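Local coordinates for protein acetamidase (Bacillus halodurans, PDB 2II1) that probably hydrolyses carbon-nitrogen bonds, other than peptide bonds, in linear amides and binds calcium ions, at residues 65-79 with 164-178. Sequence-based numbering, arbitrary orientation.
Sequences YVEGARRGDMLEIEI and GTTVYLPVEVDGALL
The phenol ring of Tyr-65 lies flat against Gly-175, whose CA sits 3.4 Å from the ring centroid in a CH-pi contact. Glycine suits this spot: a CB would point into the ring, and the positive phi of the type II turn from Val-173 to Ala-176 favours it too. CG of Tyr-65 stands anti to its backbone N (chi1 -162°), which swings the ring across the turn.

Beside it, Asp-174 receives two arginine neighbours. Its OD1 takes the backbone N of Arg-71 nearly end-on at 2.9 Å, while its OD2 is met from above the carboxylate plane by Arg-70 NH1, also at 2.9 Å, a salt bridge in which the Arg-70 guanidinium and the carboxylate planes stand 87° apart. The Arg-71 guanidinium lays one face over Glu-172 O and Val-173 CA.

Farther along, strands 74-79 and 166-170 pair antiparallel. Leu-75 CD1 packs on Ala-176 CB, and Ile-77 CD1 meets Leu-178 CD2 tip to tip at 3.9 Å; small and branched aliphatic side chains pack between the two sheets. On the other face Glu-76 runs alongside Tyr-168, its OE1 bound by Asn-208, and selenomethionine Met-74 approaches that ring obliquely.

Two strand-turn-strand units far apart in sequence thus interlock, strands 65-67 and 176-178 in one beta-sheet and 74-79 and 166-170 in the other, in a sandwich-like packing.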
loop_
_atom_site.group_PDB
_atom_site.type_symbol
_atom_site.label_atom_id
_atom_site.label_comp_id
_atom_site.label_asym_id
_atom_site.label_seq_id
_atom_site.Cartn_x
_atom_site.Cartn_y
_atom_site.Cartn_z
ATOM N N TYR A 65 -6.502 -25.000 21.740
ATOM C CA TYR A 65 -6.726 -26.225 20.962
ATOM C C TYR A 65 -8.166 -26.233 20.438
ATOM O O TYR A 65 -9.137 -26.298 21.224
ATOM C CB TYR A 65 -6.461 -27.497 21.814
ATOM C CG TYR A 65 -6.252 -28.758 20.981
ATOM C CD1 TYR A 65 -7.338 -29.432 20.421
ATOM C CD2 TYR A 65 -4.976 -29.259 20.736
ATOM C CE1 TYR A 65 -7.172 -30.581 19.652
ATOM C CE2 TYR A 65 -4.795 -30.421 19.968
ATOM C CZ TYR A 65 -5.909 -31.071 19.424
ATOM O OH TYR A 65 -5.788 -32.205 18.642
ATOM N N VAL A 66 -8.298 -26.174 19.112
ATOM C CA VAL A 66 -9.598 -26.249 18.436
ATOM C C VAL A 66 -9.850 -27.726 18.034
ATOM O O VAL A 66 -9.213 -28.249 17.098
ATOM C CB VAL A 66 -9.647 -25.298 17.208
ATOM C CG1 VAL A 66 -11.027 -25.281 16.558
ATOM C CG2 VAL A 66 -9.212 -23.896 17.607
ATOM N N GLU A 67 -10.732 -28.403 18.767
ATOM C CA GLU A 67 -11.013 -29.841 18.509
ATOM C C GLU A 67 -11.768 -29.968 17.203
ATOM O O GLU A 67 -12.622 -29.143 16.924
ATOM C CB GLU A 67 -11.857 -30.460 19.609
ATOM C CG GLU A 67 -11.201 -30.453 20.969
ATOM C CD GLU A 67 -11.883 -31.360 21.983
ATOM O OE1 GLU A 67 -13.003 -31.914 21.743
ATOM O OE2 GLU A 67 -11.274 -31.540 23.058
ATOM N N GLY A 68 -11.430 -30.976 16.411
ATOM C CA GLY A 68 -11.966 -31.154 15.051
ATOM C C GLY A 68 -11.057 -30.599 13.958
ATOM O O GLY A 68 -11.193 -30.982 12.781
ATOM N N ALA A 69 -10.142 -29.696 14.356
ATOM C CA ALA A 69 -9.159 -29.090 13.472
ATOM C C ALA A 69 -8.021 -30.074 13.289
ATOM O O ALA A 69 -7.431 -30.529 14.263
ATOM C CB ALA A 69 -8.622 -27.755 14.056
ATOM N N ARG A 70 -7.714 -30.370 12.031
ATOM C CA ARG A 70 -6.730 -31.363 11.644
ATOM C C ARG A 70 -5.774 -30.778 10.619
ATOM O O ARG A 70 -6.129 -29.860 9.907
ATOM C CB ARG A 70 -7.452 -32.593 11.058
ATOM C CG ARG A 70 -8.405 -33.300 12.041
ATOM C CD ARG A 70 -7.603 -33.951 13.169
ATOM N NE ARG A 70 -8.439 -34.681 14.109
ATOM C CZ ARG A 70 -7.976 -35.475 15.068
ATOM N NH1 ARG A 70 -6.668 -35.672 15.201
ATOM N NH2 ARG A 70 -8.828 -36.104 15.883
ATOM N N ARG A 71 -4.558 -31.301 10.547
ATOM C CA ARG A 71 -3.607 -30.923 9.491
ATOM C C ARG A 71 -4.281 -30.818 8.132
ATOM O O ARG A 71 -4.942 -31.759 7.704
ATOM C CB ARG A 71 -2.490 -31.965 9.364
ATOM C CG ARG A 71 -1.426 -31.885 10.406
ATOM C CD ARG A 71 -0.603 -33.174 10.520
ATOM N NE ARG A 71 0.647 -32.929 11.247
ATOM C CZ ARG A 71 0.782 -32.917 12.579
ATOM N NH1 ARG A 71 -0.254 -33.160 13.394
ATOM N NH2 ARG A 71 1.978 -32.660 13.108
ATOM N N GLY A 72 -4.097 -29.686 7.453
ATOM C CA GLY A 72 -4.722 -29.429 6.138
ATOM C C GLY A 72 -5.990 -28.577 6.143
ATOM O O GLY A 72 -6.368 -28.037 5.108
ATOM N N ASP A 73 -6.641 -28.457 7.300
ATOM C CA ASP A 73 -7.812 -27.589 7.486
ATOM C C ASP A 73 -7.321 -26.136 7.551
ATOM O O ASP A 73 -6.126 -25.864 7.519
ATOM C CB ASP A 73 -8.586 -27.935 8.786
ATOM C CG ASP A 73 -9.195 -29.356 8.783
ATOM O OD1 ASP A 73 -9.036 -30.104 7.803
ATOM O OD2 ASP A 73 -9.827 -29.747 9.789
HETATM N N MSE A 74 -8.266 -25.218 7.627
HETATM C CA MSE A 74 -7.980 -23.848 7.985
HETATM C C MSE A 74 -8.912 -23.397 9.085
HETATM O O MSE A 74 -9.974 -24.015 9.312
HETATM C CB MSE A 74 -8.029 -22.910 6.761
HETATM C CG MSE A 74 -9.184 -23.047 5.815
HETATM SE SE MSE A 74 -9.276 -21.462 4.607
HETATM C CE MSE A 74 -11.242 -21.432 4.343
ATOM N N LEU A 75 -8.499 -22.369 9.826
ATOM C CA LEU A 75 -9.413 -21.752 10.779
ATOM C C LEU A 75 -10.045 -20.572 10.106
ATOM O O LEU A 75 -9.368 -19.816 9.383
ATOM C CB LEU A 75 -8.699 -21.281 12.035
ATOM C CG LEU A 75 -8.164 -22.356 12.979
ATOM C CD1 LEU A 75 -7.549 -21.660 14.151
ATOM C CD2 LEU A 75 -9.250 -23.345 13.435
ATOM N N GLU A 76 -11.342 -20.429 10.336
ATOM C CA GLU A 76 -12.098 -19.249 9.954
ATOM C C GLU A 76 -12.431 -18.474 11.230
ATOM O O GLU A 76 -13.187 -18.942 12.065
ATOM C CB GLU A 76 -13.368 -19.647 9.208
ATOM C CG GLU A 76 -14.257 -18.470 8.868
ATOM C CD GLU A 76 -15.554 -18.894 8.245
ATOM O OE1 GLU A 76 -16.449 -19.320 8.990
ATOM O OE2 GLU A 76 -15.678 -18.802 7.021
ATOM N N ILE A 77 -11.833 -17.303 11.394
ATOM C CA ILE A 77 -11.894 -16.596 12.666
ATOM C C ILE A 77 -12.541 -15.227 12.497
ATOM O O ILE A 77 -11.996 -14.336 11.847
ATOM C CB ILE A 77 -10.514 -16.412 13.301
ATOM C CG1 ILE A 77 -9.804 -17.771 13.414
ATOM C CG2 ILE A 77 -10.691 -15.692 14.664
ATOM C CD1 ILE A 77 -8.272 -17.720 13.295
ATOM N N GLU A 78 -13.709 -15.088 13.110
ATOM C CA GLU A 78 -14.509 -13.891 13.016
ATOM C C GLU A 78 -14.236 -12.983 14.210
ATOM O O GLU A 78 -14.531 -13.339 15.342
ATOM C CB GLU A 78 -15.965 -14.323 12.963
ATOM C CG GLU A 78 -16.226 -15.271 11.740
ATOM C CD GLU A 78 -17.170 -16.438 12.035
ATOM O OE1 GLU A 78 -18.405 -16.273 11.862
ATOM O OE2 GLU A 78 -16.668 -17.529 12.406
ATOM N N ILE A 79 -13.645 -11.824 13.961
ATOM C CA ILE A 79 -13.338 -10.856 15.042
ATOM C C ILE A 79 -14.654 -10.130 15.344
ATOM O O ILE A 79 -15.134 -9.327 14.540
ATOM C CB ILE A 79 -12.190 -9.839 14.678
ATOM C CG1 ILE A 79 -10.946 -10.563 14.148
ATOM C CG2 ILE A 79 -11.773 -8.999 15.881
ATOM C CD1 ILE A 79 -10.287 -11.550 15.144
ATOM N N GLY A 164 -15.052 -7.089 12.868
ATOM C CA GLY A 164 -15.903 -7.339 11.682
ATOM C C GLY A 164 -15.165 -8.007 10.518
ATOM O O GLY A 164 -15.769 -8.331 9.480
ATOM N N THR A 165 -13.862 -8.207 10.696
ATOM C CA THR A 165 -13.015 -8.920 9.733
ATOM C C THR A 165 -13.000 -10.416 10.083
ATOM O O THR A 165 -13.021 -10.788 11.273
ATOM C CB THR A 165 -11.562 -8.314 9.724
ATOM O OG1 THR A 165 -11.579 -6.969 9.214
ATOM C CG2 THR A 165 -10.586 -9.149 8.889
ATOM N N THR A 166 -13.043 -11.262 9.054
ATOM C CA THR A 166 -12.776 -12.691 9.188
ATOM C C THR A 166 -11.342 -12.986 8.749
ATOM O O THR A 166 -10.963 -12.584 7.664
ATOM C CB THR A 166 -13.729 -13.497 8.296
ATOM O OG1 THR A 166 -15.072 -13.212 8.700
ATOM C CG2 THR A 166 -13.502 -14.933 8.420
ATOM N N VAL A 167 -10.576 -13.693 9.594
ATOM C CA VAL A 167 -9.187 -14.032 9.350
ATOM C C VAL A 167 -9.139 -15.512 9.026
ATOM O O VAL A 167 -9.825 -16.306 9.666
ATOM C CB VAL A 167 -8.327 -13.819 10.621
ATOM C CG1 VAL A 167 -6.840 -14.065 10.306
ATOM C CG2 VAL A 167 -8.526 -12.450 11.157
ATOM N N TYR A 168 -8.327 -15.895 8.057
ATOM C CA TYR A 168 -8.115 -17.321 7.756
ATOM C C TYR A 168 -6.650 -17.729 7.956
ATOM O O TYR A 168 -5.789 -17.167 7.322
ATOM C CB TYR A 168 -8.532 -17.633 6.321
ATOM C CG TYR A 168 -9.967 -17.248 5.973
ATOM C CD1 TYR A 168 -10.266 -15.981 5.499
ATOM C CD2 TYR A 168 -10.999 -18.166 6.088
ATOM C CE1 TYR A 168 -11.568 -15.617 5.169
ATOM C CE2 TYR A 168 -12.318 -17.808 5.761
ATOM C CZ TYR A 168 -12.581 -16.529 5.303
ATOM O OH TYR A 168 -13.861 -16.164 4.968
ATOM N N LEU A 169 -6.397 -18.701 8.853
ATOM C CA LEU A 169 -5.043 -19.243 9.140
ATOM C C LEU A 169 -4.973 -20.757 8.877
ATOM O O LEU A 169 -5.994 -21.426 8.949
ATOM C CB LEU A 169 -4.662 -19.006 10.599
ATOM C CG LEU A 169 -4.473 -17.554 11.022
ATOM C CD1 LEU A 169 -4.246 -17.501 12.526
ATOM C CD2 LEU A 169 -3.324 -16.916 10.205
ATOM N N PRO A 170 -3.764 -21.297 8.584
ATOM C CA PRO A 170 -3.640 -22.727 8.331
ATOM C C PRO A 170 -3.721 -23.529 9.630
ATOM O O PRO A 170 -3.350 -23.039 10.704
ATOM C CB PRO A 170 -2.249 -22.848 7.711
ATOM C CG PRO A 170 -1.498 -21.734 8.353
ATOM C CD PRO A 170 -2.454 -20.623 8.501
ATOM N N VAL A 171 -4.238 -24.738 9.526
ATOM C CA VAL A 171 -4.068 -25.744 10.568
ATOM C C VAL A 171 -2.990 -26.680 10.057
ATOM O O VAL A 171 -3.210 -27.424 9.094
ATOM C CB VAL A 171 -5.370 -26.539 10.801
ATOM C CG1 VAL A 171 -5.150 -27.733 11.785
ATOM C CG2 VAL A 171 -6.419 -25.628 11.321
ATOM N N GLU A 172 -1.813 -26.628 10.683
ATOM C CA GLU A 172 -0.677 -27.450 10.276
ATOM C C GLU A 172 -0.328 -28.523 11.312
ATOM O O GLU A 172 0.404 -29.445 11.000
ATOM C CB GLU A 172 0.534 -26.578 10.005
ATOM C CG GLU A 172 0.349 -25.564 8.881
ATOM C CD GLU A 172 0.063 -26.198 7.513
ATOM O OE1 GLU A 172 0.246 -27.415 7.338
ATOM O OE2 GLU A 172 -0.340 -25.469 6.595
ATOM N N VAL A 173 -0.827 -28.385 12.539
ATOM C CA VAL A 173 -0.703 -29.421 13.559
ATOM C C VAL A 173 -2.127 -29.616 14.080
ATOM O O VAL A 173 -2.901 -28.665 14.092
ATOM C CB VAL A 173 0.317 -29.005 14.681
ATOM C CG1 VAL A 173 1.593 -28.376 14.073
ATOM C CG2 VAL A 173 -0.278 -28.043 15.668
ATOM N N ASP A 174 -2.509 -30.831 14.480
ATOM C CA ASP A 174 -3.903 -31.066 14.872
ATOM C C ASP A 174 -4.265 -30.155 16.067
ATOM O O ASP A 174 -3.440 -29.931 16.981
ATOM C CB ASP A 174 -4.177 -32.539 15.201
ATOM C CG ASP A 174 -4.152 -33.477 13.960
ATOM O OD1 ASP A 174 -4.116 -33.056 12.769
ATOM O OD2 ASP A 174 -4.161 -34.694 14.202
ATOM N N GLY A 175 -5.494 -29.620 16.047
ATOM C CA GLY A 175 -5.921 -28.632 17.020
ATOM C C GLY A 175 -5.551 -27.191 16.692
ATOM O O GLY A 175 -6.011 -26.275 17.364
ATOM N N ALA A 176 -4.695 -26.979 15.694
ATOM C CA ALA A 176 -4.284 -25.610 15.228
ATOM C C ALA A 176 -3.310 -24.897 16.169
ATOM O O ALA A 176 -2.221 -24.516 15.747
ATOM C CB ALA A 176 -5.504 -24.723 14.960
ATOM N N LEU A 177 -3.746 -24.715 17.419
ATOM C CA LEU A 177 -3.013 -23.997 18.478
ATOM C C LEU A 177 -2.881 -22.518 18.157
ATOM O O LEU A 177 -1.806 -22.038 17.770
ATOM C CB LEU A 177 -1.652 -24.613 18.775
ATOM C CG LEU A 177 -1.681 -26.106 19.134
ATOM C CD1 LEU A 177 -0.267 -26.573 19.255
ATOM C CD2 LEU A 177 -2.460 -26.393 20.391
ATOM N N LEU A 178 -4.002 -21.825 18.348
ATOM C CA LEU A 178 -4.181 -20.402 18.041
ATOM C C LEU A 178 -3.753 -19.551 19.246
ATOM O O LEU A 178 -4.046 -19.884 20.367
ATOM C CB LEU A 178 -5.661 -20.094 17.714
ATOM C CG LEU A 178 -6.071 -18.679 17.313
ATOM C CD1 LEU A 178 -5.320 -18.157 16.081
ATOM C CD2 LEU A 178 -7.584 -18.582 17.068
#